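PDB 5DLL: aminopeptidase N from Francisella tularensis subsp. tularensis, which is a zinc-dependent M1-family aminopeptidase that releases N-terminal amino acids, preferably alanine, and probably takes part in degrading intracellular peptides. Local coordinates for residues 636-639 with 640-644; 677-680 with 681-685; 586-589 with 590-593. All coordinates share one frame; numbering follows the deposited sequence.

How the interactions relate
The three contacts illustrate how local contacts three to five residues apart, within two helices and at the start of a third, come together in one helical-repeat domain, the C-terminal region of this M1 aminopeptidase. Interaction 1, on helix 629-646, is the middle member. Its centre lies about 12 Å from that of interaction 2 and about 13 Å from that of interaction 3, and it touches both: L643 CB packs on Y683 CE1 at 3.8 Å, while L643 CD2 meets L591 CD2 at 4.0 Å. One leucine therefore faces both neighbours. Interactions 2 and 3 do not touch, their nearest atoms being about 8 Å apart. All three lie away from the zinc site formed by H309, H313 and E332.

Interaction 1: residues 636-639 with 640-644; sequences RKNV and VNQLA
Between R636 and V640 the contact is a local one, a single turn inside helix 629-646, where side chains four residues apart meet beside the backbone bonds. V640 N donates to R636 O at 3.0 Å, and L643 N donates to V639 O at 3.1 Å. The R636 chain is extended as far as NE, its CG swung opposite the backbone N (chi1 -172°), and this brings the guanidinium across V640: CG2 of V640 lies over one face of the group, toward its rim, 4.1 Å from NH1. The polar end of R636 is engaged elsewhere, NH2 with I614 O and NE with P615 O, which holds that flat group in place against the valine. The helix belongs to the ARM-like helical repeats of the C-terminal region, and V639 packs on I579 and I580 of helix 565-581. On the more exposed side the amides of N638 and Q642 are neighbours with planes 79° apart; N638 ND2 lies 3.6 Å from Q642 NE2, but two donor nitrogens make no hydrogen bond, and Q642 OE1 instead accepts a weak one from L586 N. L643 CG lies 3.5 Å from V639 O, the oxygen that accepts its own N-H, while its side chain packs on F594 of helix 588-598.

Interaction 2: residues 677-680 with 681-685; sequences KGVC and LSYLM
V679 O is the polar atom on which this turn converges: the hydroxyl of S682 donates to it at 3.0 Å from OG, and Y683 N at 3.3 Å, both from the same face of the carbonyl plane. S682 N adds a weak third bond. The serine reaches back because its OG sits between its own backbone N and carbonyl carbon (chi1 88°), and so a buried hydroxyl is satisfied by the main chain of the preceding turn, three residues earlier. The edge of the Y683 ring approaches the same oxygen, with CD2 3.2 Å from V679 O near the ring plane. V679 CG1 also meets that edge, 3.9 Å from CE2, the valine and tyrosine lying side by side and pointing the same way. Helix 668-685, which carries the turn, lies in the C-terminal region assigned to ARM-type helical repeats. Around the turn, L684 N donates to C680 O at 3.1 Å, and L684 CG lies 3.4 Å from that oxygen. Outside the turn, Y683 OH bonds to L612 O and the tyrosine ring stacks with W651, which would restrict its movement. L681 packs on A697 of helix 691-703, while C680 lies against V654 of helix 648-658.

Interaction 3: residues 586-589 with 590-593; sequences LNDE and FLNA
L586 touches two side chains of the first helical turn at once, one with each methyl. Its CD1 meets the F590 ring obliquely, 3.4 Å from CD2, and its CD2 lies against L591 CD2, also at 3.4 Å. The leucine comes just ahead of helix 588-598, and with CG roughly trans to N (chi1 -152°) its branch point sits between the aromatic and the second leucine. N587 follows at the N-cap: its OD1 accepts from E589 N at 3.3 Å, the donor standing well above the amide plane, and its CB packs 3.6 Å from F590 CB. Counted from this cap, L586 is N' and L591 is N4, so their apolar contact is a hydrophobic staple. N587 O receives L591 N at 3.2 Å, the first main-chain bond of the turn, and L591 CG sits 3.4 Å from this same oxygen. ND2 of the cap is itself held by E552 OE2 of helix 552-561. Further out, F590 packs on L572 and I575 of helix 565-581, while L586 lies against L643 and L591 against K646 of helix 629-646, within the ARM-like repeats. The helix start thus pairs a polar cap, which gives an early backbone N-H an acceptor, with an apolar cluster of L586, F590 and L591 against the neighbouring helices.

Interaction 1: residues 636-639 with 640-644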
ATOM      1  N   ARG A 636      14.577  21.861 -15.580  1.00 52.56           N
ATOM      2  CA  ARG A 636      13.473  20.990 -16.001  1.00 48.53           C
ATOM      3  C   ARG A 636      12.470  21.733 -16.870  1.00 46.69           C
ATOM      4  O   ARG A 636      11.939  21.175 -17.826  1.00 48.68           O
ATOM      5  CB  ARG A 636      12.752  20.382 -14.790  1.00 46.88           C
ATOM      6  CG  ARG A 636      11.724  19.318 -15.156  1.00 47.98           C
ATOM      7  CD  ARG A 636      11.018  18.757 -13.936  1.00 51.16           C
ATOM      8  NE  ARG A 636      10.059  17.704 -14.280  1.00 50.56           N
ATOM      9  CZ  ARG A 636       8.826  17.907 -14.748  1.00 51.45           C
ATOM     10  NH1 ARG A 636       8.362  19.136 -14.962  1.00 43.73           N
ATOM     11  NH2 ARG A 636       8.044  16.863 -15.012  1.00 50.53           N
ATOM     12  N   LYS A 637      12.202  22.987 -16.528  1.00 48.66           N
ATOM     13  CA  LYS A 637      11.320  23.817 -17.335  1.00 51.99           C
ATOM     14  C   LYS A 637      11.916  23.973 -18.734  1.00 52.23           C
ATOM     15  O   LYS A 637      11.189  23.971 -19.725  1.00 52.63           O
ATOM     16  CB  LYS A 637      11.122  25.180 -16.669  1.00 56.55           C
ATOM     17  CG  LYS A 637       9.999  26.023 -17.250  1.00 69.01           C
ATOM     18  CD  LYS A 637       9.754  27.252 -16.385  1.00 87.57           C
ATOM     19  CE  LYS A 637       8.817  28.244 -17.059  1.00103.55           C
ATOM     20  NZ  LYS A 637       7.492  27.644 -17.381  1.00104.14           N
ATOM     21  N   ASN A 638      13.245  24.077 -18.798  1.00 50.84           N
ATOM     22  CA  ASN A 638      13.964  24.252 -20.057  1.00 51.40           C
ATOM     23  C   ASN A 638      13.830  23.059 -20.991  1.00 50.96           C
ATOM     24  O   ASN A 638      13.473  23.231 -22.154  1.00 50.41           O
ATOM     25  CB  ASN A 638      15.445  24.533 -19.799  1.00 55.60           C
ATOM     26  CG  ASN A 638      16.195  24.907 -21.061  1.00 61.56           C
ATOM     27  OD1 ASN A 638      15.701  25.673 -21.888  1.00 69.84           O
ATOM     28  ND2 ASN A 638      17.398  24.369 -21.215  1.00 69.60           N
ATOM     29  N   VAL A 639      14.112  21.857 -20.494  1.00 48.45           N
ATOM     30  CA  VAL A 639      14.024  20.660 -21.339  1.00 50.11           C
ATOM     31  C   VAL A 639      12.582  20.315 -21.711  1.00 53.21           C
ATOM     32  O   VAL A 639      12.318  19.893 -22.840  1.00 59.87           O
ATOM     33  CB  VAL A 639      14.715  19.421 -20.723  1.00 49.06           C
ATOM     34  CG1 VAL A 639      16.154  19.745 -20.348  1.00 56.12           C
ATOM     35  CG2 VAL A 639      13.946  18.883 -19.526  1.00 54.44           C
ATOM     36  N   VAL A 640      11.657  20.501 -20.772  1.00 48.29           N
ATOM     37  CA  VAL A 640      10.241  20.227 -21.027  1.00 49.17           C
ATOM     38  C   VAL A 640       9.708  21.187 -22.091  1.00 47.78           C
ATOM     39  O   VAL A 640       8.921  20.784 -22.949  1.00 54.76           O
ATOM     40  CB  VAL A 640       9.396  20.275 -19.725  1.00 48.46           C
ATOM     41  CG1 VAL A 640       7.910  20.461 -20.013  1.00 46.66           C
ATOM     42  CG2 VAL A 640       9.621  19.004 -18.911  1.00 42.77           C
ATOM     43  N   ASN A 641      10.150  22.442 -22.043  1.00 46.45           N
ATOM     44  CA  ASN A 641       9.789  23.426 -23.066  1.00 50.65           C
ATOM     45  C   ASN A 641      10.356  23.084 -24.450  1.00 50.90           C
ATOM     46  O   ASN A 641       9.694  23.307 -25.464  1.00 52.30           O
ATOM     47  CB  ASN A 641      10.242  24.832 -22.657  1.00 55.70           C
ATOM     48  CG  ASN A 641      10.206  25.814 -23.815  1.00 62.63           C
ATOM     49  OD1 ASN A 641      11.242  26.139 -24.399  1.00 65.03           O
ATOM     50  ND2 ASN A 641       9.008  26.263 -24.173  1.00 62.24           N
ATOM     51  N   GLN A 642      11.579  22.556 -24.492  1.00 49.11           N
ATOM     52  CA  GLN A 642      12.196  22.165 -25.757  1.00 47.37           C
ATOM     53  C   GLN A 642      11.426  21.027 -26.431  1.00 46.38           C
ATOM     54  O   GLN A 642      11.037  21.142 -27.593  1.00 63.67           O
ATOM     55  CB  GLN A 642      13.667  21.786 -25.561  1.00 47.63           C
ATOM     56  CG  GLN A 642      14.579  22.991 -25.371  1.00 51.16           C
ATOM     57  CD  GLN A 642      16.057  22.641 -25.420  1.00 62.97           C
ATOM     58  OE1 GLN A 642      16.471  21.732 -26.139  1.00 69.58           O
ATOM     59  NE2 GLN A 642      16.865  23.376 -24.660  1.00 64.46           N
ATOM     60  N   LEU A 643      11.191  19.947 -25.693  1.00 47.02           N
ATOM     61  CA  LEU A 643      10.425  18.804 -26.206  1.00 46.33           C
ATOM     62  C   LEU A 643       9.046  19.226 -26.700  1.00 52.71           C
ATOM     63  O   LEU A 643       8.582  18.762 -27.741  1.00 56.08           O
ATOM     64  CB  LEU A 643      10.251  17.745 -25.122  1.00 44.12           C
ATOM     65  CG  LEU A 643      11.515  17.027 -24.647  1.00 41.94           C
ATOM     66  CD1 LEU A 643      11.263  16.363 -23.301  1.00 39.92           C
ATOM     67  CD2 LEU A 643      11.967  16.006 -25.678  1.00 46.09           C
ATOM     68  N   ALA A 644       8.396  20.095 -25.930  1.00 50.49           N
ATOM     69  CA  ALA A 644       7.090  20.647 -26.289  1.00 47.05           C
ATOM     70  C   ALA A 644       7.097  21.323 -27.655  1.00 46.26           C
ATOM     71  O   ALA A 644       6.161  21.146 -28.436  1.00 44.83           O
ATOM     72  CB  ALA A 644       6.640  21.641 -25.229  1.00 48.37           C
TER

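Interaction 2: residues 677-680 with 681-685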
ATOM      1  N   LYS A 677      -2.867  10.416 -23.967  1.00 40.87           N
ATOM      2  CA  LYS A 677      -3.581  11.619 -24.381  1.00 37.97           C
ATOM      3  C   LYS A 677      -3.279  12.789 -23.439  1.00 38.47           C
ATOM      4  O   LYS A 677      -3.030  13.906 -23.891  1.00 41.13           O
ATOM      5  CB  LYS A 677      -5.088  11.353 -24.430  1.00 38.58           C
ATOM      6  CG  LYS A 677      -5.923  12.605 -24.644  1.00 45.25           C
ATOM      7  CD  LYS A 677      -7.370  12.295 -24.977  1.00 49.59           C
ATOM      8  CE  LYS A 677      -8.064  11.553 -23.851  1.00 52.65           C
ATOM      9  NZ  LYS A 677      -9.543  11.673 -23.976  1.00 59.31           N
ATOM     10  N   GLY A 678      -3.310  12.523 -22.132  1.00 37.94           N
ATOM     11  CA  GLY A 678      -3.014  13.530 -21.116  1.00 36.75           C
ATOM     12  C   GLY A 678      -1.571  14.003 -21.126  1.00 40.24           C
ATOM     13  O   GLY A 678      -1.307  15.199 -20.968  1.00 44.87           O
ATOM     14  N   VAL A 679      -0.635  13.071 -21.300  1.00 39.09           N
ATOM     15  CA  VAL A 679       0.788  13.418 -21.401  1.00 39.41           C
ATOM     16  C   VAL A 679       1.021  14.337 -22.594  1.00 42.94           C
ATOM     17  O   VAL A 679       1.731  15.337 -22.484  1.00 52.92           O
ATOM     18  CB  VAL A 679       1.683  12.169 -21.538  1.00 36.91           C
ATOM     19  CG1 VAL A 679       3.126  12.559 -21.865  1.00 36.32           C
ATOM     20  CG2 VAL A 679       1.631  11.344 -20.262  1.00 37.27           C
ATOM     21  N   CYS A 680       0.422  13.991 -23.729  1.00 43.63           N
ATOM     22  CA  CYS A 680       0.484  14.832 -24.923  1.00 47.01           C
ATOM     23  C   CYS A 680      -0.006  16.245 -24.632  1.00 43.17           C
ATOM     24  O   CYS A 680       0.671  17.216 -24.957  1.00 44.82           O
ATOM     25  CB  CYS A 680      -0.347  14.226 -26.058  1.00 49.71           C
ATOM     26  SG  CYS A 680       0.345  12.709 -26.750  1.00 48.10           S
ATOM     27  N   LEU A 681      -1.174  16.345 -24.002  1.00 45.02           N
ATOM     28  CA  LEU A 681      -1.792  17.641 -23.711  1.00 51.45           C
ATOM     29  C   LEU A 681      -0.972  18.518 -22.754  1.00 47.23           C
ATOM     30  O   LEU A 681      -1.061  19.745 -22.824  1.00 47.47           O
ATOM     31  CB  LEU A 681      -3.213  17.447 -23.159  1.00 52.87           C
ATOM     32  CG  LEU A 681      -4.039  18.717 -22.902  1.00 53.84           C
ATOM     33  CD1 LEU A 681      -4.154  19.572 -24.158  1.00 54.76           C
ATOM     34  CD2 LEU A 681      -5.414  18.356 -22.365  1.00 51.52           C
ATOM     35  N   SER A 682      -0.185  17.901 -21.870  1.00 43.22           N
ATOM     36  CA  SER A 682       0.675  18.657 -20.951  1.00 46.51           C
ATOM     37  C   SER A 682       1.841  19.286 -21.704  1.00 45.64           C
ATOM     38  O   SER A 682       2.236  20.410 -21.402  1.00 44.08           O
ATOM     39  CB  SER A 682       1.188  17.787 -19.786  1.00 53.21           C
ATOM     40  OG  SER A 682       2.396  17.106 -20.101  1.00 53.74           O
ATOM     41  N   TYR A 683       2.379  18.564 -22.686  1.00 43.65           N
ATOM     42  CA  TYR A 683       3.450  19.103 -23.523  1.00 42.69           C
ATOM     43  C   TYR A 683       2.966  20.212 -24.460  1.00 45.82           C
ATOM     44  O   TYR A 683       3.739  21.091 -24.828  1.00 48.92           O
ATOM     45  CB  TYR A 683       4.119  17.995 -24.330  1.00 38.53           C
ATOM     46  CG  TYR A 683       5.162  17.234 -23.554  1.00 36.06           C
ATOM     47  CD1 TYR A 683       6.451  17.742 -23.405  1.00 35.67           C
ATOM     48  CD2 TYR A 683       4.865  16.006 -22.971  1.00 33.92           C
ATOM     49  CE1 TYR A 683       7.416  17.045 -22.696  1.00 35.82           C
ATOM     50  CE2 TYR A 683       5.820  15.300 -22.263  1.00 35.32           C
ATOM     51  CZ  TYR A 683       7.094  15.823 -22.128  1.00 35.67           C
ATOM     52  OH  TYR A 683       8.045  15.124 -21.420  1.00 37.44           O
ATOM     53  N   LEU A 684       1.691  20.172 -24.843  1.00 43.79           N
ATOM     54  CA  LEU A 684       1.104  21.246 -25.644  1.00 49.36           C
ATOM     55  C   LEU A 684       0.957  22.556 -24.845  1.00 50.33           C
ATOM     56  O   LEU A 684       0.974  23.651 -25.425  1.00 50.50           O
ATOM     57  CB  LEU A 684      -0.249  20.808 -26.222  1.00 50.81           C
ATOM     58  CG  LEU A 684      -0.215  19.635 -27.218  1.00 53.32           C
ATOM     59  CD1 LEU A 684      -1.630  19.193 -27.577  1.00 48.79           C
ATOM     60  CD2 LEU A 684       0.583  19.974 -28.476  1.00 50.10           C
ATOM     61  N   MET A 685       0.825  22.433 -23.522  1.00 50.57           N
ATOM     62  CA  MET A 685       0.732  23.594 -22.623  1.00 54.14           C
ATOM     63  C   MET A 685       2.100  24.120 -22.195  1.00 49.80           C
ATOM     64  O   MET A 685       2.270  25.320 -21.995  1.00 54.47           O
ATOM     65  CB  MET A 685      -0.086  23.244 -21.385  1.00 51.61           C
ATOM     66  CG  MET A 685      -1.553  22.993 -21.678  1.00 55.37           C
ATOM     67  SD  MET A 685      -2.423  24.485 -22.199  1.00 62.70           S
ATOM     68  CE  MET A 685      -4.104  23.956 -21.899  1.00 67.14           C
TER

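Interaction 3: residues 586-589 with 590-593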
ATOM      1  N   LEU A 586      19.182  19.885 -25.009  1.00 84.36           N
ATOM      2  CA  LEU A 586      18.639  18.593 -25.406  1.00 87.22           C
ATOM      3  C   LEU A 586      19.388  18.008 -26.610  1.00 85.26           C
ATOM      4  O   LEU A 586      19.511  18.649 -27.655  1.00 85.13           O
ATOM      5  CB  LEU A 586      17.146  18.740 -25.710  1.00 90.70           C
ATOM      6  CG  LEU A 586      16.254  17.517 -25.506  1.00 95.70           C
ATOM      7  CD1 LEU A 586      16.371  16.966 -24.089  1.00 90.71           C
ATOM      8  CD2 LEU A 586      14.813  17.888 -25.825  1.00 99.73           C
ATOM      9  N   ASN A 587      19.881  16.782 -26.446  1.00 85.27           N
ATOM     10  CA  ASN A 587      20.661  16.093 -27.474  1.00 81.55           C
ATOM     11  C   ASN A 587      19.815  15.766 -28.714  1.00 80.66           C
ATOM     12  O   ASN A 587      18.600  15.587 -28.620  1.00 83.65           O
ATOM     13  CB  ASN A 587      21.264  14.814 -26.870  1.00 78.89           C
ATOM     14  CG  ASN A 587      22.394  14.235 -27.698  1.00 81.09           C
ATOM     15  OD1 ASN A 587      22.494  14.469 -28.902  1.00 84.24           O
ATOM     16  ND2 ASN A 587      23.252  13.460 -27.049  1.00 83.70           N
ATOM     17  N   ASP A 588      20.464  15.691 -29.872  1.00 77.41           N
ATOM     18  CA  ASP A 588      19.780  15.387 -31.134  1.00 70.65           C
ATOM     19  C   ASP A 588      19.379  13.903 -31.212  1.00 65.68           C
ATOM     20  O   ASP A 588      18.263  13.573 -31.617  1.00 58.20           O
ATOM     21  CB  ASP A 588      20.676  15.763 -32.326  1.00 72.87           C
ATOM     22  CG  ASP A 588      19.901  16.384 -33.482  1.00 73.48           C
ATOM     23  OD1 ASP A 588      18.712  16.725 -33.305  1.00 70.34           O
ATOM     24  OD2 ASP A 588      20.495  16.550 -34.570  1.00 72.46           O
ATOM     25  N   GLU A 589      20.291  13.019 -30.812  1.00 64.34           N
ATOM     26  CA  GLU A 589      20.025  11.580 -30.792  1.00 62.52           C
ATOM     27  C   GLU A 589      19.009  11.228 -29.709  1.00 65.72           C
ATOM     28  O   GLU A 589      18.297  10.227 -29.823  1.00 66.39           O
ATOM     29  CB  GLU A 589      21.316  10.781 -30.573  1.00 63.56           C
ATOM     30  CG  GLU A 589      22.258  10.767 -31.771  1.00 66.01           C
ATOM     31  CD  GLU A 589      23.057  12.052 -31.924  1.00 69.68           C
ATOM     32  OE1 GLU A 589      23.705  12.472 -30.942  1.00 69.62           O
ATOM     33  OE2 GLU A 589      23.043  12.646 -33.026  1.00 71.53           O
ATOM     34  N   PHE A 590      18.955  12.046 -28.658  1.00 68.89           N
ATOM     35  CA  PHE A 590      17.951  11.901 -27.601  1.00 68.34           C
ATOM     36  C   PHE A 590      16.543  12.180 -28.133  1.00 66.55           C
ATOM     37  O   PHE A 590      15.636  11.375 -27.939  1.00 71.37           O
ATOM     38  CB  PHE A 590      18.271  12.837 -26.426  1.00 70.49           C
ATOM     39  CG  PHE A 590      17.262  12.788 -25.312  1.00 71.01           C
ATOM     40  CD1 PHE A 590      17.307  11.775 -24.361  1.00 70.65           C
ATOM     41  CD2 PHE A 590      16.268  13.756 -25.209  1.00 70.85           C
ATOM     42  CE1 PHE A 590      16.377  11.723 -23.334  1.00 68.15           C
ATOM     43  CE2 PHE A 590      15.336  13.710 -24.185  1.00 71.19           C
ATOM     44  CZ  PHE A 590      15.390  12.692 -23.246  1.00 70.52           C
ATOM     45  N   LEU A 591      16.372  13.318 -28.800  1.00 65.63           N
ATOM     46  CA  LEU A 591      15.086  13.695 -29.397  1.00 65.25           C
ATOM     47  C   LEU A 591      14.475  12.597 -30.270  1.00 65.20           C
ATOM     48  O   LEU A 591      13.264  12.378 -30.238  1.00 66.46           O
ATOM     49  CB  LEU A 591      15.252  14.956 -30.250  1.00 68.98           C
ATOM     50  CG  LEU A 591      15.428  16.274 -29.497  1.00 72.66           C
ATOM     51  CD1 LEU A 591      16.061  17.324 -30.397  1.00 76.83           C
ATOM     52  CD2 LEU A 591      14.096  16.759 -28.947  1.00 76.21           C
ATOM     53  N   ASN A 592      15.311  11.926 -31.057  1.00 65.87           N
ATOM     54  CA  ASN A 592      14.833  10.930 -32.015  1.00 67.53           C
ATOM     55  C   ASN A 592      14.490   9.598 -31.364  1.00 65.81           C
ATOM     56  O   ASN A 592      13.609   8.889 -31.847  1.00 77.95           O
ATOM     57  CB  ASN A 592      15.849  10.731 -33.143  1.00 69.09           C
ATOM     58  CG  ASN A 592      15.994  11.962 -34.021  1.00 72.35           C
ATOM     59  OD1 ASN A 592      15.001  12.549 -34.464  1.00 69.24           O
ATOM     60  ND2 ASN A 592      17.234  12.360 -34.279  1.00 74.74           N
ATOM     61  N   ALA A 593      15.187   9.252 -30.282  1.00 63.07           N
ATOM     62  CA  ALA A 593      14.805   8.098 -29.459  1.00 63.14           C
ATOM     63  C   ALA A 593      13.482   8.385 -28.737  1.00 62.33           C
ATOM     64  O   ALA A 593      12.631   7.507 -28.592  1.00 63.86           O
ATOM     65  CB  ALA A 593      15.899   7.765 -28.456  1.00 60.41           C
TER